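Local atomic coordinates of single-stranded-DNA-specific exonuclease RecJ (Thermus thermophilus, PDB entry 2ZXR), a protein that degrades single-stranded DNA from the 5' end toward the 3' end, using divalent metal ions such as magnesium or manganese, and serves in DNA repair. Residues L635-R640 with G644-A649; L10-P13 with Q17-E20; L509-N512 with H517-Y520. All coordinates share one frame; numbering follows the deposited sequence.

How the interactions relate
Followed from the N terminus, interaction 2 comes first: it closes the short turn between residues 10-13, which follow strand 5-9, and residues 17-20 on helix 15-25. Interaction 3 closes the hairpin of strands 503-514 and 517-528, which belong to the same mixed sheet as strand 5-9. Interaction 1 closes the turn between helices 624-639 and 643-655 in the C-terminal region. The three loops follow one another in series, neither nesting nor crossing. Interactions 1 and 2 nevertheless touch, since Glu648 OE2 lies 2.9 Å from Leu12 N in a probable hydrogen bond. Interaction 3 stands apart, its nearest atoms about 14 Å from those of interaction 2.

Interaction 1. Residues L635-R640 with G644-A649; sequences LFAYER and GLFSEA
Ala637 CB fits against the backbone of the facing helix, 3.3 Å from Phe646 N and 3.6 Å from Phe646 CB. It also meets Leu645 CB at 3.8 Å, so this one methyl group bridges two consecutive residues of 644-649. Toward the Phe646 ring the methyl lies at the edge, near the ring plane. With chi1 at -177°, the Phe646 ring extends away from its own backbone nitrogen and lies beside Tyr638; there Phe646 CE1 stands 4.0 Å from Tyr638 CB. No hydrogen bond crosses between the segments, and the contact is made by apolar packing of buried residues.

The small alanine permits the backbones to come close: the CA atoms of Ala637 and Phe646 are 4.8 Å apart, and the segment axes approach to 8.2 Å. One shell out, strand 541-543 packs on Tyr638 and Phe646, with Pro543 touching both and Ala541 touching Phe646. The phenol of Tyr638 is held at its far end by a hydrogen bond between OH and Leu605 N. Ser647 OG hydrogen-bonds to Pro643 O within its own helix and to Ala541 N, linking that helix to the same strand. With N-to-C directions 148° apart and three residues between the segments, the arrangement is a tightly turned antiparallel helix hairpin within the RecJ C-terminal domain.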
# COMPACT_ATOMS: atom_id res chain seq x y z
N LEU A 635 0.68 -10.47 -26.74
CA LEU A 635 -0.10 -11.70 -26.82
C LEU A 635 -1.27 -11.68 -25.88
O LEU A 635 -2.35 -12.13 -26.24
CB LEU A 635 0.76 -12.93 -26.48
CG LEU A 635 1.63 -13.56 -27.57
CD1 LEU A 635 0.75 -14.01 -28.76
CD2 LEU A 635 2.64 -12.55 -28.02
N PHE A 636 -1.05 -11.19 -24.65
CA PHE A 636 -2.13 -11.15 -23.66
C PHE A 636 -3.24 -10.22 -24.13
O PHE A 636 -4.40 -10.61 -24.12
CB PHE A 636 -1.63 -10.68 -22.28
CG PHE A 636 -2.74 -10.46 -21.28
CD1 PHE A 636 -3.37 -11.54 -20.65
CD2 PHE A 636 -3.21 -9.16 -21.03
CE1 PHE A 636 -4.46 -11.33 -19.79
CE2 PHE A 636 -4.30 -8.94 -20.17
CZ PHE A 636 -4.92 -10.03 -19.54
N ALA A 637 -2.89 -8.99 -24.51
CA ALA A 637 -3.89 -8.03 -24.97
C ALA A 637 -4.56 -8.50 -26.25
O ALA A 637 -5.74 -8.21 -26.48
CB ALA A 637 -3.27 -6.64 -25.18
N TYR A 638 -3.82 -9.21 -27.09
CA TYR A 638 -4.41 -9.73 -28.33
C TYR A 638 -5.50 -10.75 -27.99
O TYR A 638 -6.65 -10.59 -28.41
CB TYR A 638 -3.33 -10.39 -29.21
CG TYR A 638 -3.89 -10.96 -30.50
CD1 TYR A 638 -3.97 -12.34 -30.69
CD2 TYR A 638 -4.32 -10.12 -31.53
CE1 TYR A 638 -4.47 -12.88 -31.87
CE2 TYR A 638 -4.82 -10.65 -32.72
CZ TYR A 638 -4.89 -12.04 -32.89
OH TYR A 638 -5.38 -12.57 -34.08
N GLU A 639 -5.14 -11.78 -27.22
CA GLU A 639 -6.09 -12.82 -26.82
C GLU A 639 -7.31 -12.25 -26.08
O GLU A 639 -8.43 -12.72 -26.24
CB GLU A 639 -5.39 -13.87 -25.93
CG GLU A 639 -4.17 -14.54 -26.61
CD GLU A 639 -3.45 -15.60 -25.74
OE1 GLU A 639 -2.38 -16.10 -26.20
OE2 GLU A 639 -3.93 -15.93 -24.63
N ARG A 640 -7.10 -11.21 -25.28
CA ARG A 640 -8.21 -10.61 -24.53
C ARG A 640 -8.96 -9.55 -25.35
O ARG A 640 -9.89 -8.93 -24.86
CB ARG A 640 -7.68 -9.96 -23.24
CG ARG A 640 -8.70 -9.74 -22.15
CD ARG A 640 -8.57 -10.77 -21.03
NE ARG A 640 -8.59 -12.16 -21.51
CZ ARG A 640 -7.55 -12.79 -22.08
NH1 ARG A 640 -6.39 -12.17 -22.25
NH2 ARG A 640 -7.69 -14.05 -22.49
N GLY A 644 -6.89 -0.93 -25.87
CA GLY A 644 -5.98 -0.00 -25.21
C GLY A 644 -4.62 -0.58 -24.86
O GLY A 644 -3.60 0.03 -25.18
N LEU A 645 -4.62 -1.76 -24.22
CA LEU A 645 -3.39 -2.46 -23.81
C LEU A 645 -2.59 -2.96 -25.01
O LEU A 645 -1.37 -2.94 -25.02
CB LEU A 645 -3.75 -3.65 -22.91
CG LEU A 645 -4.23 -3.21 -21.51
CD1 LEU A 645 -4.95 -4.32 -20.75
CD2 LEU A 645 -3.00 -2.70 -20.75
N PHE A 646 -3.30 -3.43 -26.02
CA PHE A 646 -2.66 -3.94 -27.22
C PHE A 646 -2.00 -2.76 -27.93
O PHE A 646 -0.85 -2.85 -28.36
CB PHE A 646 -3.69 -4.56 -28.13
CG PHE A 646 -3.10 -5.15 -29.35
CD1 PHE A 646 -2.40 -6.35 -29.28
CD2 PHE A 646 -3.22 -4.51 -30.58
CE1 PHE A 646 -1.83 -6.88 -30.41
CE2 PHE A 646 -2.65 -5.05 -31.70
CZ PHE A 646 -1.95 -6.24 -31.62
N SER A 647 -2.75 -1.66 -28.04
CA SER A 647 -2.24 -0.46 -28.69
C SER A 647 -1.02 0.05 -27.92
O SER A 647 -0.02 0.43 -28.51
CB SER A 647 -3.30 0.66 -28.71
OG SER A 647 -4.37 0.37 -29.60
N GLU A 648 -1.11 0.06 -26.60
CA GLU A 648 -0.01 0.56 -25.80
C GLU A 648 1.20 -0.32 -25.99
O GLU A 648 2.34 0.17 -26.17
CB GLU A 648 -0.40 0.59 -24.31
CG GLU A 648 0.75 0.99 -23.42
CD GLU A 648 0.37 0.99 -21.96
OE1 GLU A 648 -0.26 0.00 -21.49
OE2 GLU A 648 0.73 1.97 -21.27
N ALA A 649 0.95 -1.62 -25.93
CA ALA A 649 2.00 -2.62 -26.07
C ALA A 649 2.66 -2.54 -27.44
O ALA A 649 3.86 -2.80 -27.59
CB ALA A 649 1.41 -4.01 -25.87

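Interaction 2. Residues L10-P13 with Q17-E20; sequences LSLP and QWRE
The indole of Trp18 receives the pyrrolidine of Pro13 over one face: Pro13 CG stands 3.4 Å above the ring plane, displaced toward the rim, and lies 3.6 Å from Trp18 CD2. The neighbouring methylene makes a CH-pi contact, Pro13 CD being 3.9 Å from the centroid of the Trp18 six-membered ring and only 19° off its normal. This CH-pi packing of proline on tryptophan joins the loop after strand 5-9 to the first turns of helix 15-25, in a strand-loop-helix connection. Leu12 reaches the far end of the indole obliquely, with CD2 at 3.8 Å from Trp18 CH2 and CB at 4.0 Å from Trp18 CZ3.

Trp18 directs its ring back over the loop because CG is turned away from the backbone N (chi1 -157°). There are no hydrogen bonds between the segments; dispersion and CH-pi contact do the work. Helix 29-37 packs on the pair through Leu33, which touches both Pro13 and Trp18, while Leu626 and Leu629 of helix 624-639 also pack on the indole. The polar atom of the ring has a partner of its own: Trp18 NE1 hydrogen-bonds to Pro29 O.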
# COMPACT_ATOMS: atom_id res chain seq x y z
N LEU A 10 -1.13 -0.85 -14.54
CA LEU A 10 -0.30 0.34 -14.56
C LEU A 10 0.28 0.59 -15.97
O LEU A 10 0.64 -0.35 -16.68
CB LEU A 10 0.83 0.22 -13.53
CG LEU A 10 0.43 -0.08 -12.07
CD1 LEU A 10 1.60 0.27 -11.13
CD2 LEU A 10 -0.82 0.72 -11.68
N SER A 11 0.38 1.86 -16.34
CA SER A 11 0.87 2.25 -17.65
C SER A 11 2.32 1.86 -17.91
O SER A 11 3.11 1.73 -16.97
CB SER A 11 0.76 3.76 -17.78
OG SER A 11 1.73 4.36 -16.92
N LEU A 12 2.68 1.67 -19.18
CA LEU A 12 4.07 1.37 -19.49
C LEU A 12 4.78 2.72 -19.55
O LEU A 12 4.25 3.71 -20.10
CB LEU A 12 4.23 0.64 -20.84
CG LEU A 12 3.53 -0.71 -20.98
CD1 LEU A 12 3.89 -1.34 -22.33
CD2 LEU A 12 3.92 -1.62 -19.84
N PRO A 13 5.98 2.79 -18.95
CA PRO A 13 6.68 4.08 -18.99
C PRO A 13 7.36 4.26 -20.34
O PRO A 13 7.41 3.33 -21.16
CB PRO A 13 7.69 3.95 -17.86
CG PRO A 13 8.07 2.50 -17.92
CD PRO A 13 6.73 1.79 -18.18
N GLN A 17 13.23 5.98 -20.49
CA GLN A 17 13.28 6.10 -19.04
C GLN A 17 13.23 4.71 -18.39
O GLN A 17 13.87 4.46 -17.38
CB GLN A 17 12.11 6.94 -18.50
CG GLN A 17 11.95 8.32 -19.13
CD GLN A 17 10.84 9.12 -18.45
OE1 GLN A 17 10.19 9.97 -19.07
NE2 GLN A 17 10.62 8.86 -17.16
N TRP A 18 12.48 3.78 -19.00
CA TRP A 18 12.39 2.43 -18.45
C TRP A 18 13.81 1.86 -18.43
O TRP A 18 14.26 1.26 -17.44
CB TRP A 18 11.51 1.58 -19.36
CG TRP A 18 10.85 0.36 -18.76
CD1 TRP A 18 11.23 -0.34 -17.65
CD2 TRP A 18 9.74 -0.35 -19.32
NE1 TRP A 18 10.42 -1.45 -17.49
CE2 TRP A 18 9.50 -1.48 -18.50
CE3 TRP A 18 8.92 -0.14 -20.44
CZ2 TRP A 18 8.48 -2.39 -18.77
CZ3 TRP A 18 7.90 -1.06 -20.71
CH2 TRP A 18 7.70 -2.17 -19.87
N ARG A 19 14.50 2.06 -19.55
CA ARG A 19 15.86 1.60 -19.70
C ARG A 19 16.82 2.26 -18.71
O ARG A 19 17.70 1.59 -18.17
CB ARG A 19 16.33 1.85 -21.15
CG ARG A 19 15.92 0.73 -22.10
CD ARG A 19 15.77 1.22 -23.53
NE ARG A 19 15.73 0.11 -24.48
CZ ARG A 19 15.43 0.24 -25.77
NH1 ARG A 19 15.13 1.45 -26.26
NH2 ARG A 19 15.43 -0.82 -26.58
N GLU A 20 16.65 3.56 -18.49
CA GLU A 20 17.50 4.30 -17.56
C GLU A 20 17.37 3.72 -16.15
O GLU A 20 18.37 3.54 -15.45
CB GLU A 20 17.11 5.78 -17.54
CG GLU A 20 17.47 6.48 -18.85
CD GLU A 20 16.92 7.90 -18.97
OE1 GLU A 20 17.31 8.59 -19.95
OE2 GLU A 20 16.09 8.31 -18.12

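Interaction 3. Residues L509-N512 with H517-Y520; sequences LSEN and HLAY
Residues 509-512 and 517-520 run antiparallel, their N-to-C directions 164° apart and their axes 4.6 Å apart at closest approach. Asn512 and Ala519 form the hydrogen-bonded pair: Asn512 N donates to Ala519 O and Ala519 N to Asn512 O, both at 2.8 Å. Next to it, Glu511 and Tyr520 are the non-hydrogen-bonded pair, where Tyr520 CA makes a CA-H...O contact of 3.2 Å with Ser510 O. This is the ladder of a beta hairpin in the RecJ OB domain.

From that second pair both side chains rise on the same face and lie side by side. Glu511, extended beyond CG, runs along the phenol with CG 3.7 Å from Tyr520 CE1, its carboxylate plane turned 66° from the ring. Leu518 CD1 comes within 3.7 Å of Glu511 OE2, and Phe444 of helix 440-447 touches both Glu511 and Tyr520. On the other face, Asn512 ND2 bonds to Glu521 OE2. Tyr520 OH is placed as donor to Glu511 OE2 at 2.4 Å, a very short separation whose exact value is doubtful; if the bond is real, it would probably favour the ionised carboxylate of Glu511.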
# COMPACT_ATOMS: atom_id res chain seq x y z
N LEU A 509 3.95 -12.00 -5.53
CA LEU A 509 4.99 -12.98 -5.85
C LEU A 509 5.60 -13.34 -4.49
O LEU A 509 6.13 -12.48 -3.79
CB LEU A 509 6.09 -12.37 -6.72
CG LEU A 509 6.83 -13.29 -7.71
CD1 LEU A 509 8.24 -12.80 -7.83
CD2 LEU A 509 6.79 -14.77 -7.32
N SER A 510 5.55 -14.61 -4.13
CA SER A 510 6.06 -15.01 -2.83
C SER A 510 7.21 -16.01 -2.88
O SER A 510 7.29 -16.87 -3.78
CB SER A 510 4.92 -15.63 -2.01
OG SER A 510 3.74 -14.91 -2.23
N GLU A 511 8.10 -15.89 -1.89
CA GLU A 511 9.22 -16.81 -1.75
C GLU A 511 8.84 -17.57 -0.49
O GLU A 511 8.97 -17.04 0.62
CB GLU A 511 10.54 -16.07 -1.52
CG GLU A 511 11.76 -17.01 -1.38
CD GLU A 511 13.09 -16.25 -1.23
OE1 GLU A 511 13.31 -15.62 -0.18
OE2 GLU A 511 13.92 -16.29 -2.17
N ASN A 512 8.34 -18.79 -0.64
CA ASN A 512 7.94 -19.59 0.51
C ASN A 512 9.02 -20.60 0.88
O ASN A 512 9.47 -21.38 0.04
CB ASN A 512 6.62 -20.32 0.23
CG ASN A 512 5.48 -19.35 -0.04
OD1 ASN A 512 5.38 -18.32 0.60
ND2 ASN A 512 4.61 -19.71 -0.97
N HIS A 517 14.01 -25.32 2.07
CA HIS A 517 13.94 -25.10 0.62
C HIS A 517 12.98 -23.98 0.27
O HIS A 517 12.04 -23.71 1.01
CB HIS A 517 13.53 -26.40 -0.07
CG HIS A 517 14.44 -27.54 0.24
ND1 HIS A 517 14.00 -28.84 0.38
CD2 HIS A 517 15.78 -27.57 0.46
CE1 HIS A 517 15.02 -29.62 0.67
NE2 HIS A 517 16.11 -28.88 0.73
N LEU A 518 13.23 -23.32 -0.86
CA LEU A 518 12.42 -22.19 -1.31
C LEU A 518 11.55 -22.57 -2.49
O LEU A 518 11.94 -23.40 -3.30
CB LEU A 518 13.34 -21.03 -1.68
CG LEU A 518 14.36 -20.64 -0.60
CD1 LEU A 518 15.29 -19.55 -1.11
CD2 LEU A 518 13.63 -20.16 0.64
N ALA A 519 10.37 -21.97 -2.58
CA ALA A 519 9.43 -22.19 -3.68
C ALA A 519 8.82 -20.82 -4.03
O ALA A 519 8.32 -20.12 -3.15
CB ALA A 519 8.32 -23.16 -3.27
N TYR A 520 8.86 -20.46 -5.32
CA TYR A 520 8.34 -19.19 -5.78
C TYR A 520 6.93 -19.35 -6.26
O TYR A 520 6.68 -19.92 -7.31
CB TYR A 520 9.25 -18.65 -6.87
CG TYR A 520 10.57 -18.32 -6.26
CD1 TYR A 520 10.80 -17.05 -5.71
CD2 TYR A 520 11.56 -19.30 -6.12
CE1 TYR A 520 11.97 -16.77 -5.03
CE2 TYR A 520 12.73 -19.03 -5.43
CZ TYR A 520 12.93 -17.77 -4.89
OH TYR A 520 14.08 -17.50 -4.20